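Local coordinates for stage III sporulation protein AF (Bacillus subtilis, PDB 6DCS) that probably forms part of a channel essential for sporulation, its soluble portion folding as a ring-building motif, at residues S10-I15 with A45-D50; Y36-I41 with V60-S65; A90-A95 with G120-N125; Q97-L102 with I113-E118. All blocks are in the same frame, centred on the assembly; numbering follows the deposited sequence.

Overall arrangement
From the N terminus, helix 11-30 comes first, and contact 1 ties its start to the loop between strands 37-45 and 55-63. Contact 2 then pairs these two strands as a hairpin. It crosses contact 1, since their segments alternate along the chain, and the two centres lie about 25 Å apart. Helix 81-106 follows and serves both remaining contacts. Contact 4 packs it on strand 113-116, and contact 3 lays the C-terminal tail across it. Contact 4 lies within the chain loop that contact 3 closes. Contacts 2 and 4 reach one sheet, where Val60 pairs with Thr114 and His116. Tyr36 of contact 2 touches Glu94, Ile98 and Met117.

Contact 1. Residues S10-I15 with A45-D50; sequences SQRAYI and AGEKVD. With SO4 (sulfate ion), chain C; SO4 (sulfate ion), chain D.
Val49 faces Arg12 and Ile15, at the start of the helix, with both of its methyl groups. Val49 CG1 is anti to the backbone N (chi1 -177°) and lies 3.7 Å from Ile15 CG2. The Ile15 and Val49 side chains run antiparallel where they pass. Val49 CG2 meets the aliphatic part of Arg12, at 3.9 Å from Arg12 CG. With only a CB here, as in an alanine, Ile15 CG2 and the Arg12 chain would probably be left without their apolar partner. Farther out, the Arg12 chain bends at chi3 and Arg12 NH1 makes a weak hydrogen bond to Glu47 O, 2.6 Å long with an N-H...O angle of 115°. Lys48 NZ comes to the edge of the Arg12 guanidinium. One sulfate lies by Ser10, the helix N-cap, and by Arg12, though the place of its nearest oxygen is doubtful. A second accepts a hydrogen bond from Glu47 N, 3.1 Å from the sulfate O2. Both ions probably come from the crystallisation liquor. Asp50 N is hydrogen-bonded to Asp54 OD2, within the same loop. The contact thus joins the start of helix 11-30 to the loop linking strands 37-45 and 55-63.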
loop_
_atom_site.group_PDB
_atom_site.type_symbol
_atom_site.label_atom_id
_atom_site.label_comp_id
_atom_site.label_asym_id
_atom_site.label_seq_id
_atom_site.Cartn_x
_atom_site.Cartn_y
_atom_site.Cartn_z
ATOM N N SER A 10 -2.523 4.949 24.116
ATOM C CA SER A 10 -3.384 5.873 23.387
ATOM C C SER A 10 -4.657 5.166 22.930
ATOM O O SER A 10 -4.642 4.331 22.003
ATOM C CB SER A 10 -2.643 6.460 22.200
ATOM O OG SER A 10 -3.207 7.689 21.810
ATOM N N GLN A 11 -5.762 5.504 23.596
ATOM C CA GLN A 11 -7.084 5.194 23.078
ATOM C C GLN A 11 -7.143 5.457 21.588
ATOM O O GLN A 11 -7.448 4.566 20.787
ATOM C CB GLN A 11 -8.133 6.049 23.775
ATOM C CG GLN A 11 -9.493 5.833 23.200
ATOM C CD GLN A 11 -10.239 4.801 24.014
ATOM O OE1 GLN A 11 -10.677 3.767 23.497
ATOM N NE2 GLN A 11 -10.385 5.078 25.315
ATOM N N ARG A 12 -6.858 6.696 21.206
ATOM C CA ARG A 12 -6.965 7.060 19.804
ATOM C C ARG A 12 -6.133 6.129 18.941
ATOM O O ARG A 12 -6.584 5.696 17.881
ATOM C CB ARG A 12 -6.541 8.510 19.608
ATOM C CG ARG A 12 -7.690 9.499 19.587
ATOM C CD ARG A 12 -7.160 10.884 19.225
ATOM N NE ARG A 12 -6.615 11.606 20.382
ATOM C CZ ARG A 12 -7.165 12.695 20.908
ATOM N NH1 ARG A 12 -8.272 13.180 20.369
ATOM N NH2 ARG A 12 -6.608 13.298 21.960
ATOM N N ALA A 13 -4.936 5.765 19.398
ATOM C CA ALA A 13 -4.129 4.855 18.595
ATOM C C ALA A 13 -4.733 3.461 18.561
ATOM O O ALA A 13 -4.734 2.811 17.510
ATOM C CB ALA A 13 -2.709 4.788 19.121
ATOM N N TYR A 14 -5.249 2.983 19.700
ATOM C CA TYR A 14 -5.885 1.670 19.746
ATOM C C TYR A 14 -6.935 1.532 18.652
ATOM O O TYR A 14 -6.935 0.565 17.872
ATOM C CB TYR A 14 -6.537 1.445 21.112
ATOM C CG TYR A 14 -7.720 0.499 21.023
ATOM C CD1 TYR A 14 -7.520 -0.855 20.819
ATOM C CD2 TYR A 14 -9.023 0.972 21.121
ATOM C CE1 TYR A 14 -8.569 -1.706 20.720
ATOM C CE2 TYR A 14 -10.077 0.134 21.035
ATOM C CZ TYR A 14 -9.859 -1.228 20.822
ATOM O OH TYR A 14 -10.918 -2.131 20.708
ATOM N N ILE A 15 -7.868 2.484 18.621
ATOM C CA ILE A 15 -8.931 2.465 17.633
ATOM C C ILE A 15 -8.336 2.395 16.247
ATOM O O ILE A 15 -8.742 1.563 15.413
ATOM C CB ILE A 15 -9.814 3.706 17.802
ATOM C CG1 ILE A 15 -10.665 3.550 19.056
ATOM C CG2 ILE A 15 -10.648 3.948 16.572
ATOM C CD1 ILE A 15 -11.196 4.870 19.544
ATOM N N ALA A 45 -3.868 9.684 11.113
ATOM C CA ALA A 45 -5.126 10.316 11.487
ATOM C C ALA A 45 -4.819 11.517 12.370
ATOM O O ALA A 45 -3.722 11.631 12.923
ATOM C CB ALA A 45 -6.072 9.335 12.189
ATOM N N GLY A 46 -5.800 12.412 12.481
ATOM C CA GLY A 46 -5.692 13.697 13.161
ATOM C C GLY A 46 -6.375 13.697 14.509
ATOM O O GLY A 46 -6.503 12.654 15.162
ATOM N N GLU A 47 -6.833 14.882 14.931
ATOM C CA GLU A 47 -7.229 15.056 16.327
ATOM C C GLU A 47 -8.263 14.033 16.756
ATOM O O GLU A 47 -8.116 13.416 17.814
ATOM C CB GLU A 47 -7.748 16.470 16.601
ATOM C CG GLU A 47 -7.934 16.710 18.114
ATOM C CD GLU A 47 -6.935 17.717 18.649
ATOM O OE1 GLU A 47 -5.899 17.850 17.982
ATOM O OE2 GLU A 47 -7.144 18.338 19.723
ATOM N N LYS A 48 -9.305 13.825 15.958
ATOM C CA LYS A 48 -10.352 12.888 16.337
ATOM C C LYS A 48 -10.299 11.636 15.473
ATOM O O LYS A 48 -9.856 11.673 14.318
ATOM C CB LYS A 48 -11.720 13.558 16.280
ATOM C CG LYS A 48 -11.761 14.957 16.980
ATOM C CD LYS A 48 -12.066 14.904 18.495
ATOM C CE LYS A 48 -10.815 14.546 19.308
ATOM N NZ LYS A 48 -11.152 13.865 20.607
ATOM N N VAL A 49 -10.671 10.519 16.099
ATOM C CA VAL A 49 -10.573 9.180 15.550
ATOM C C VAL A 49 -11.820 8.424 15.985
ATOM O O VAL A 49 -11.805 7.717 17.001
ATOM C CB VAL A 49 -9.304 8.457 16.032
ATOM C CG1 VAL A 49 -9.189 7.085 15.380
ATOM C CG2 VAL A 49 -8.057 9.273 15.742
ATOM N N ASP A 50 -12.903 8.564 15.210
ATOM C CA ASP A 50 -14.210 8.008 15.542
ATOM C C ASP A 50 -14.769 7.067 14.474
ATOM O O ASP A 50 -15.724 6.333 14.766
ATOM C CB ASP A 50 -15.227 9.142 15.788
ATOM C CG ASP A 50 -15.292 9.581 17.242
ATOM O OD1 ASP A 50 -14.255 9.530 17.933
ATOM O OD2 ASP A 50 -16.389 9.981 17.692
HETATM S S SO4 C . -5.409 9.380 23.929
HETATM O O1 SO4 C . -4.157 9.877 24.552
HETATM O O2 SO4 C . -6.049 10.423 23.121
HETATM O O3 SO4 C . -6.329 8.836 24.953
HETATM O O4 SO4 C . -5.078 8.337 22.962
HETATM S S SO4 D . -7.859 17.177 12.305
HETATM O O1 SO4 D . -7.993 18.339 13.200
HETATM O O2 SO4 D . -6.495 16.641 12.442
HETATM O O3 SO4 D . -8.088 17.562 10.900
HETATM O O4 SO4 D . -8.850 16.152 12.684
#

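Contact 2. Residues Y36-I41 with V60-S65; sequences YKVGRI and VYMAPS
Met62 CE sits between Tyr36 and Val38, 3.5 Å from Tyr36 CB and 3.6 Å from Val38 CG1. The Met62 chain bends at chi2 (-38°) and again at chi3, which brings its methyl group back over the neighbouring strand. The Val38 and Met62 side chains run alongside each other on the same face of the sheet. Val60 and Ile41 continue this apolar face more loosely. Ile98 and Leu102 of helix 81-106 cover Met62 and Val60, while helix 11-30 covers Val38 and Ile41. The two segments are arms of an antiparallel beta hairpin in the sheet of the ring-building motif. Val38 with Met62 and Ile41 with Val60 are non-hydrogen-bonded pairs. The register slips by one residue between them, which marks a beta bulge. Gly39 N bonds to Tyr61 O at 2.9 Å. Tyr61 N bonds to Arg40 O at 3.0 Å. Toward the other end, Ala63 N donates to Lys37 O, while the bond from Lys37 N to Ala63 O is weak. At the polar edge, Arg40 NE lies over one face of the Tyr61 ring, toward its rim. The cation-pi contact is off-centre, with Arg40 CZ 4.6 Å from the Tyr61 ring centroid and the two planes 54° apart. His116 also stacks with this ring, and Tyr61 OH is hydrogen-bonded to Lys42 NZ.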
loop_
_atom_site.group_PDB
_atom_site.type_symbol
_atom_site.label_atom_id
_atom_site.label_comp_id
_atom_site.label_asym_id
_atom_site.label_seq_id
_atom_site.Cartn_x
_atom_site.Cartn_y
_atom_site.Cartn_z
ATOM N N TYR A 36 1.049 -10.378 -5.725
ATOM C CA TYR A 36 1.475 -9.399 -4.750
ATOM C C TYR A 36 0.876 -9.733 -3.401
ATOM O O TYR A 36 -0.230 -10.276 -3.303
ATOM C CB TYR A 36 1.094 -7.994 -5.204
ATOM C CG TYR A 36 2.089 -7.468 -6.203
ATOM C CD1 TYR A 36 1.842 -6.314 -6.918
ATOM C CD2 TYR A 36 3.300 -8.120 -6.415
ATOM C CE1 TYR A 36 2.759 -5.821 -7.836
ATOM C CE2 TYR A 36 4.232 -7.634 -7.331
ATOM C CZ TYR A 36 3.950 -6.485 -8.045
ATOM O OH TYR A 36 4.850 -5.973 -8.961
ATOM N N LYS A 37 1.660 -9.464 -2.380
ATOM C CA LYS A 37 1.292 -9.694 -1.001
ATOM C C LYS A 37 1.309 -8.335 -0.323
ATOM O O LYS A 37 2.287 -7.589 -0.441
ATOM C CB LYS A 37 2.283 -10.670 -0.357
ATOM C CG LYS A 37 1.703 -11.767 0.544
ATOM C CD LYS A 37 2.020 -11.434 2.006
ATOM C CE LYS A 37 1.320 -12.331 3.016
ATOM N NZ LYS A 37 1.344 -11.664 4.356
ATOM N N VAL A 38 0.204 -7.987 0.328
ATOM C CA VAL A 38 0.196 -6.782 1.139
ATOM C C VAL A 38 1.133 -7.011 2.314
ATOM O O VAL A 38 1.078 -8.056 2.981
ATOM C CB VAL A 38 -1.244 -6.430 1.552
ATOM C CG1 VAL A 38 -2.165 -6.581 0.351
ATOM C CG2 VAL A 38 -1.741 -7.339 2.668
ATOM N N GLY A 39 2.057 -6.071 2.523
ATOM C CA GLY A 39 3.034 -6.165 3.594
ATOM C C GLY A 39 2.882 -5.108 4.681
ATOM O O GLY A 39 2.158 -5.300 5.656
ATOM N N ARG A 40 3.574 -3.991 4.566
ATOM C CA ARG A 40 3.304 -2.921 5.507
ATOM C C ARG A 40 2.044 -2.171 5.085
ATOM O O ARG A 40 1.746 -2.030 3.897
ATOM C CB ARG A 40 4.502 -1.962 5.602
ATOM C CG ARG A 40 5.701 -2.475 6.429
ATOM C CD ARG A 40 6.958 -1.587 6.236
ATOM N NE ARG A 40 7.340 -1.492 4.825
ATOM C CZ ARG A 40 7.873 -2.486 4.106
ATOM N NH1 ARG A 40 8.146 -3.657 4.675
ATOM N NH2 ARG A 40 8.166 -2.303 2.817
ATOM N N ILE A 41 1.297 -1.701 6.082
ATOM C CA ILE A 41 0.198 -0.761 5.901
ATOM C C ILE A 41 0.339 0.296 6.982
ATOM O O ILE A 41 0.398 -0.047 8.165
ATOM C CB ILE A 41 -1.172 -1.464 6.010
ATOM C CG1 ILE A 41 -1.340 -2.503 4.910
ATOM C CG2 ILE A 41 -2.324 -0.482 5.883
ATOM C CD1 ILE A 41 -2.682 -3.265 4.955
ATOM N N VAL A 60 0.570 1.646 1.438
ATOM C CA VAL A 60 0.599 0.200 1.238
ATOM C C VAL A 60 1.872 -0.227 0.518
ATOM O O VAL A 60 2.205 0.306 -0.545
ATOM C CB VAL A 60 -0.619 -0.299 0.454
ATOM C CG1 VAL A 60 -0.667 -1.807 0.539
ATOM C CG2 VAL A 60 -1.895 0.331 0.998
ATOM N N TYR A 61 2.554 -1.217 1.079
ATOM C CA TYR A 61 3.805 -1.725 0.541
ATOM C C TYR A 61 3.537 -3.139 0.055
ATOM O O TYR A 61 3.171 -4.007 0.855
ATOM C CB TYR A 61 4.910 -1.667 1.610
ATOM C CG TYR A 61 5.272 -0.233 2.034
ATOM C CD1 TYR A 61 4.481 0.474 2.935
ATOM C CD2 TYR A 61 6.385 0.412 1.512
ATOM C CE1 TYR A 61 4.791 1.787 3.303
ATOM C CE2 TYR A 61 6.694 1.705 1.869
ATOM C CZ TYR A 61 5.903 2.402 2.767
ATOM O OH TYR A 61 6.245 3.718 3.114
ATOM N N MET A 62 3.670 -3.350 -1.259
ATOM C CA MET A 62 3.253 -4.584 -1.914
ATOM C C MET A 62 4.457 -5.481 -2.126
ATOM O O MET A 62 5.515 -5.009 -2.544
ATOM C CB MET A 62 2.583 -4.288 -3.252
ATOM C CG MET A 62 1.142 -3.792 -3.123
ATOM S SD MET A 62 0.153 -4.571 -1.832
ATOM C CE MET A 62 -0.258 -6.137 -2.619
ATOM N N ALA A 63 4.292 -6.716 -1.872
ATOM C CA ALA A 63 5.397 -7.657 -1.751
ATOM C C ALA A 63 5.579 -8.468 -3.028
ATOM O O ALA A 63 4.624 -8.675 -3.781
ATOM C CB ALA A 63 5.155 -8.606 -0.578
ATOM N N PRO A 64 6.801 -8.955 -3.274
ATOM C CA PRO A 64 7.039 -9.737 -4.504
ATOM C C PRO A 64 6.270 -11.052 -4.561
ATOM O O PRO A 64 5.710 -11.384 -5.612
ATOM C CB PRO A 64 8.556 -9.968 -4.473
ATOM C CG PRO A 64 8.921 -9.878 -3.018
ATOM C CD PRO A 64 8.029 -8.805 -2.471
ATOM N N SER A 65 6.245 -11.811 -3.459
ATOM C CA SER A 65 5.584 -13.122 -3.357
ATOM C C SER A 65 6.153 -14.146 -4.347
ATOM O O SER A 65 5.448 -15.058 -4.790
ATOM C CB SER A 65 4.058 -13.002 -3.501
ATOM O OG SER A 65 3.604 -13.302 -4.813
#

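Contact 3. Residues A90-A95 with G120-N125; sequences AEQKEA and GESVGN
Gln92 and Ser122 meet because the glutamine chain bends at chi2. Gln92 starts out from the helix on the side away from the tail. With CG anti to the backbone N (chi1 -152°) and the bend that follows (chi2 63°), the amide is carried round to the serine. Gln92 CD then lies 4.0 Å from Ser122 OG. Ser122 itself points toward the helix. Ser122 OG lies near the Gln92 amide and 3.6 Å from the backbone carbonyl oxygen, Glu91 O. That carbonyl also accepts the helical hydrogen bond from Ala95 N. One turn on, the tail passes close to Ala95. Ala95 CB is 4.2 Å from Ser122 CB and 3.9 Å from Val123 O. Glu91 has an extended chain beyond CG, and it runs out beside the tail. Glu91 OE2 comes to 3.8 Å from Glu121 O. The two carboxylates stay apart, with Glu91 OE2 6.2 Å from Glu121 OE2. The tail also follows strand 113-116. Ser122 O probably bonds to Met117 N, Val123 packs on His116, and Asn125 O makes a weak hydrogen bond to Thr114 OG1. Asn125 also touches Lys96 and Gln99 farther along the helix. The residues after strand 113-116 therefore double back beside that strand and touch helix 81-106. They form an irregular C-terminal extension that runs antiparallel beside the last strand of the domain.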
loop_
_atom_site.group_PDB
_atom_site.type_symbol
_atom_site.label_atom_id
_atom_site.label_comp_id
_atom_site.label_asym_id
_atom_site.label_seq_id
_atom_site.Cartn_x
_atom_site.Cartn_y
_atom_site.Cartn_z
ATOM N N ALA A 90 4.272 0.214 -17.984
ATOM C CA ALA A 90 3.600 -0.946 -17.417
ATOM C C ALA A 90 3.686 -0.931 -15.897
ATOM O O ALA A 90 2.676 -1.131 -15.214
ATOM C CB ALA A 90 4.186 -2.239 -18.000
ATOM N N GLU A 91 4.876 -0.685 -15.342
ATOM C CA GLU A 91 5.008 -0.615 -13.885
ATOM C C GLU A 91 4.186 0.519 -13.273
ATOM O O GLU A 91 3.619 0.354 -12.187
ATOM C CB GLU A 91 6.467 -0.443 -13.494
ATOM C CG GLU A 91 7.222 -1.749 -13.419
ATOM C CD GLU A 91 8.708 -1.570 -13.668
ATOM O OE1 GLU A 91 9.353 -2.550 -14.105
ATOM O OE2 GLU A 91 9.228 -0.455 -13.433
ATOM N N GLN A 92 4.124 1.679 -13.932
ATOM C CA GLN A 92 3.213 2.714 -13.455
ATOM C C GLN A 92 1.810 2.163 -13.407
ATOM O O GLN A 92 1.087 2.345 -12.421
ATOM C CB GLN A 92 3.256 3.939 -14.369
ATOM C CG GLN A 92 2.914 5.247 -13.673
ATOM C CD GLN A 92 3.915 5.582 -12.576
ATOM O OE1 GLN A 92 5.004 4.999 -12.512
ATOM N NE2 GLN A 92 3.537 6.494 -11.688
ATOM N N LYS A 93 1.459 1.399 -14.443
ATOM C CA LYS A 93 0.096 0.950 -14.682
ATOM C C LYS A 93 -0.264 -0.199 -13.737
ATOM O O LYS A 93 -1.390 -0.286 -13.252
ATOM C CB LYS A 93 -0.025 0.575 -16.172
ATOM C CG LYS A 93 -1.003 -0.489 -16.503
ATOM C CD LYS A 93 -2.426 0.084 -16.605
ATOM C CE LYS A 93 -3.272 -1.059 -17.017
ATOM N NZ LYS A 93 -3.070 -2.217 -16.135
ATOM N N GLU A 94 0.699 -1.065 -13.426
ATOM C CA GLU A 94 0.510 -2.024 -12.342
ATOM C C GLU A 94 0.209 -1.303 -11.038
ATOM O O GLU A 94 -0.830 -1.539 -10.414
ATOM C CB GLU A 94 1.744 -2.934 -12.207
ATOM C CG GLU A 94 1.680 -3.843 -11.001
ATOM C CD GLU A 94 0.814 -5.088 -11.224
ATOM O OE1 GLU A 94 1.375 -6.189 -11.471
ATOM O OE2 GLU A 94 -0.433 -4.956 -11.164
ATOM N N ALA A 95 1.078 -0.377 -10.632
ATOM C CA ALA A 95 0.886 0.341 -9.374
ATOM C C ALA A 95 -0.525 0.913 -9.273
ATOM O O ALA A 95 -1.231 0.688 -8.278
ATOM C CB ALA A 95 1.928 1.458 -9.238
ATOM N N GLY A 120 10.118 -3.708 -6.701
ATOM C CA GLY A 120 9.915 -3.023 -7.965
ATOM C C GLY A 120 10.388 -1.593 -7.826
ATOM O O GLY A 120 11.082 -1.253 -6.867
ATOM N N GLU A 121 10.014 -0.737 -8.799
ATOM C CA GLU A 121 10.395 0.690 -8.752
ATOM C C GLU A 121 9.201 1.511 -9.259
ATOM O O GLU A 121 9.095 1.849 -10.444
ATOM C CB GLU A 121 11.685 0.975 -9.536
ATOM C CG GLU A 121 12.968 0.379 -8.915
ATOM C CD GLU A 121 14.272 0.938 -9.497
ATOM O OE1 GLU A 121 15.361 0.578 -8.990
ATOM O OE2 GLU A 121 14.219 1.748 -10.445
ATOM N N SER A 122 8.294 1.828 -8.329
ATOM C CA SER A 122 7.105 2.625 -8.613
ATOM C C SER A 122 6.437 3.045 -7.307
ATOM O O SER A 122 6.796 2.582 -6.218
ATOM C CB SER A 122 6.115 1.869 -9.500
ATOM O OG SER A 122 5.896 2.622 -10.674
ATOM N N VAL A 123 5.461 3.951 -7.436
ATOM C CA VAL A 123 4.650 4.419 -6.319
ATOM C C VAL A 123 3.294 4.821 -6.872
ATOM O O VAL A 123 3.124 5.009 -8.075
ATOM C CB VAL A 123 5.274 5.617 -5.543
ATOM C CG1 VAL A 123 6.478 5.187 -4.698
ATOM C CG2 VAL A 123 5.633 6.776 -6.492
ATOM N N GLY A 124 2.318 4.949 -5.972
ATOM C CA GLY A 124 1.023 5.508 -6.294
ATOM C C GLY A 124 0.964 6.993 -5.992
ATOM O O GLY A 124 1.981 7.647 -5.742
ATOM N N ASN A 125 -0.258 7.537 -6.013
ATOM C CA ASN A 125 -0.447 8.994 -5.970
ATOM C C ASN A 125 -0.009 9.555 -4.612
ATOM O O ASN A 125 -0.599 9.219 -3.576
ATOM C CB ASN A 125 -1.901 9.373 -6.271
ATOM C CG ASN A 125 -2.117 9.808 -7.723
ATOM O OD1 ASN A 125 -1.770 9.087 -8.650
ATOM N ND2 ASN A 125 -2.677 11.004 -7.918
#

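Contact 4. Residues Q97-L102 with I113-E118; sequences QIQTQL and ITVHME
Gln99 brings the edge of its amide to the backbone of Ile113. Gln99 NE2 donates a hydrogen bond to Ile113 O, 3.1 Å long with an N-H...O angle of 155°. The acceptor lies only 11° out of the amide plane, while the donor is tilted slightly from the plane of the carbonyl. Gln99 CG is anti to the backbone N (chi1 -167°) and the chain is extended beyond it, which gives the amide its reach to the strand. A leucine in place of this glutamine would probably leave Ile113 O without this donor. Beside this bond the contact is apolar. Val115 CG2 lies against the helix backbone, 3.8 Å from Gln99 CA. The other methyl, Val115 CG1, meets Ile98 CG2 at 4.2 Å. Ile98 CD1 touches Met117 SD at 3.9 Å, and the Ile98 and Met117 side chains are roughly perpendicular. Leu102 packs more loosely on Val115 and Ile113. Strand 113-116 runs parallel to its neighbour 55-63, and helix 81-106 connects them. This is the beta-alpha-beta unit that closes the alpha-beta-beta-alpha-beta fold of a ring-building motif.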
loop_
_atom_site.group_PDB
_atom_site.type_symbol
_atom_site.label_atom_id
_atom_site.label_comp_id
_atom_site.label_asym_id
_atom_site.label_seq_id
_atom_site.Cartn_x
_atom_site.Cartn_y
_atom_site.Cartn_z
ATOM N N GLN A 97 -3.126 -0.064 -10.601
ATOM C CA GLN A 97 -4.218 -1.032 -10.527
ATOM C C GLN A 97 -4.416 -1.582 -9.125
ATOM O O GLN A 97 -5.565 -1.724 -8.694
ATOM C CB GLN A 97 -4.008 -2.187 -11.504
ATOM C CG GLN A 97 -5.215 -3.158 -11.573
ATOM C CD GLN A 97 -4.817 -4.645 -11.563
ATOM O OE1 GLN A 97 -3.718 -5.018 -11.120
ATOM N NE2 GLN A 97 -5.692 -5.491 -12.118
ATOM N N ILE A 98 -3.337 -1.910 -8.410
ATOM C CA ILE A 98 -3.450 -2.190 -6.973
ATOM C C ILE A 98 -4.138 -1.037 -6.234
ATOM O O ILE A 98 -4.959 -1.268 -5.345
ATOM C CB ILE A 98 -2.070 -2.473 -6.368
ATOM C CG1 ILE A 98 -1.429 -3.638 -7.097
ATOM C CG2 ILE A 98 -2.212 -2.801 -4.899
ATOM C CD1 ILE A 98 0.087 -3.527 -7.107
ATOM N N GLN A 99 -3.822 0.211 -6.581
ATOM C CA GLN A 99 -4.548 1.339 -5.998
ATOM C C GLN A 99 -6.068 1.250 -6.145
ATOM O O GLN A 99 -6.814 1.319 -5.159
ATOM C CB GLN A 99 -4.097 2.659 -6.621
ATOM C CG GLN A 99 -4.599 3.854 -5.820
ATOM C CD GLN A 99 -4.387 5.196 -6.493
ATOM O OE1 GLN A 99 -4.866 5.416 -7.619
ATOM N NE2 GLN A 99 -3.702 6.110 -5.803
ATOM N N THR A 100 -6.538 1.151 -7.388
ATOM C CA THR A 100 -7.964 1.024 -7.656
ATOM C C THR A 100 -8.557 -0.234 -7.006
ATOM O O THR A 100 -9.642 -0.195 -6.417
ATOM C CB THR A 100 -8.143 1.007 -9.162
ATOM O OG1 THR A 100 -7.169 0.098 -9.668
ATOM C CG2 THR A 100 -7.857 2.352 -9.769
ATOM N N GLN A 101 -7.857 -1.361 -7.102
ATOM C CA GLN A 101 -8.349 -2.576 -6.472
ATOM C C GLN A 101 -8.633 -2.338 -4.999
ATOM O O GLN A 101 -9.706 -2.695 -4.494
ATOM C CB GLN A 101 -7.337 -3.709 -6.645
ATOM C CG GLN A 101 -7.777 -4.857 -7.539
ATOM C CD GLN A 101 -6.854 -6.083 -7.435
ATOM O OE1 GLN A 101 -5.818 -6.166 -8.116
ATOM N NE2 GLN A 101 -7.239 -7.045 -6.591
ATOM N N LEU A 102 -7.692 -1.716 -4.283
ATOM C CA LEU A 102 -7.910 -1.503 -2.860
ATOM C C LEU A 102 -8.968 -0.430 -2.624
ATOM O O LEU A 102 -9.802 -0.551 -1.717
ATOM C CB LEU A 102 -6.597 -1.148 -2.186
ATOM C CG LEU A 102 -5.444 -2.134 -2.304
ATOM C CD1 LEU A 102 -4.109 -1.383 -2.058
ATOM C CD2 LEU A 102 -5.624 -3.247 -1.322
ATOM N N ILE A 113 -4.840 6.925 -0.792
ATOM C CA ILE A 113 -4.070 5.685 -0.813
ATOM C C ILE A 113 -2.800 5.903 -1.603
ATOM O O ILE A 113 -2.851 6.251 -2.791
ATOM C CB ILE A 113 -4.861 4.495 -1.393
ATOM C CG1 ILE A 113 -6.244 4.351 -0.734
ATOM C CG2 ILE A 113 -4.072 3.203 -1.251
ATOM C CD1 ILE A 113 -7.149 3.252 -1.378
ATOM N N THR A 114 -1.666 5.673 -0.961
ATOM C CA THR A 114 -0.391 5.587 -1.651
ATOM C C THR A 114 -0.031 4.122 -1.753
ATOM O O THR A 114 -0.151 3.395 -0.768
ATOM C CB THR A 114 0.720 6.358 -0.924
ATOM O OG1 THR A 114 0.277 7.694 -0.649
ATOM C CG2 THR A 114 1.996 6.421 -1.786
ATOM N N VAL A 115 0.425 3.695 -2.922
ATOM C CA VAL A 115 0.854 2.316 -3.123
ATOM C C VAL A 115 2.347 2.351 -3.395
ATOM O O VAL A 115 2.780 2.910 -4.410
ATOM C CB VAL A 115 0.095 1.636 -4.277
ATOM C CG1 VAL A 115 0.661 0.242 -4.537
ATOM C CG2 VAL A 115 -1.377 1.574 -3.987
ATOM N N HIS A 116 3.135 1.757 -2.500
ATOM C CA HIS A 116 4.577 1.630 -2.695
ATOM C C HIS A 116 4.897 0.230 -3.212
ATOM O O HIS A 116 4.506 -0.778 -2.611
ATOM C CB HIS A 116 5.346 1.934 -1.404
ATOM C CG HIS A 116 5.280 3.373 -0.982
ATOM N ND1 HIS A 116 6.026 4.363 -1.587
ATOM C CD2 HIS A 116 4.537 3.993 -0.035
ATOM C CE1 HIS A 116 5.749 5.529 -1.030
ATOM N NE2 HIS A 116 4.851 5.332 -0.081
ATOM N N MET A 117 5.606 0.177 -4.330
ATOM C CA MET A 117 5.765 -1.050 -5.098
ATOM C C MET A 117 7.136 -1.668 -4.837
ATOM O O MET A 117 7.990 -1.760 -5.718
ATOM C CB MET A 117 5.572 -0.761 -6.584
ATOM C CG MET A 117 4.331 -1.376 -7.209
ATOM S SD MET A 117 3.895 -2.989 -6.548
ATOM C CE MET A 117 5.439 -3.887 -6.797
ATOM N N GLU A 118 7.351 -2.103 -3.604
ATOM C CA GLU A 118 8.659 -2.657 -3.299
ATOM C C GLU A 118 8.746 -4.082 -3.839
ATOM O O GLU A 118 7.732 -4.770 -4.015
ATOM C CB GLU A 118 8.950 -2.590 -1.797
ATOM C CG GLU A 118 10.020 -1.522 -1.387
ATOM C CD GLU A 118 11.404 -1.671 -2.064
ATOM O OE1 GLU A 118 11.529 -2.307 -3.140
ATOM O OE2 GLU A 118 12.388 -1.138 -1.497
#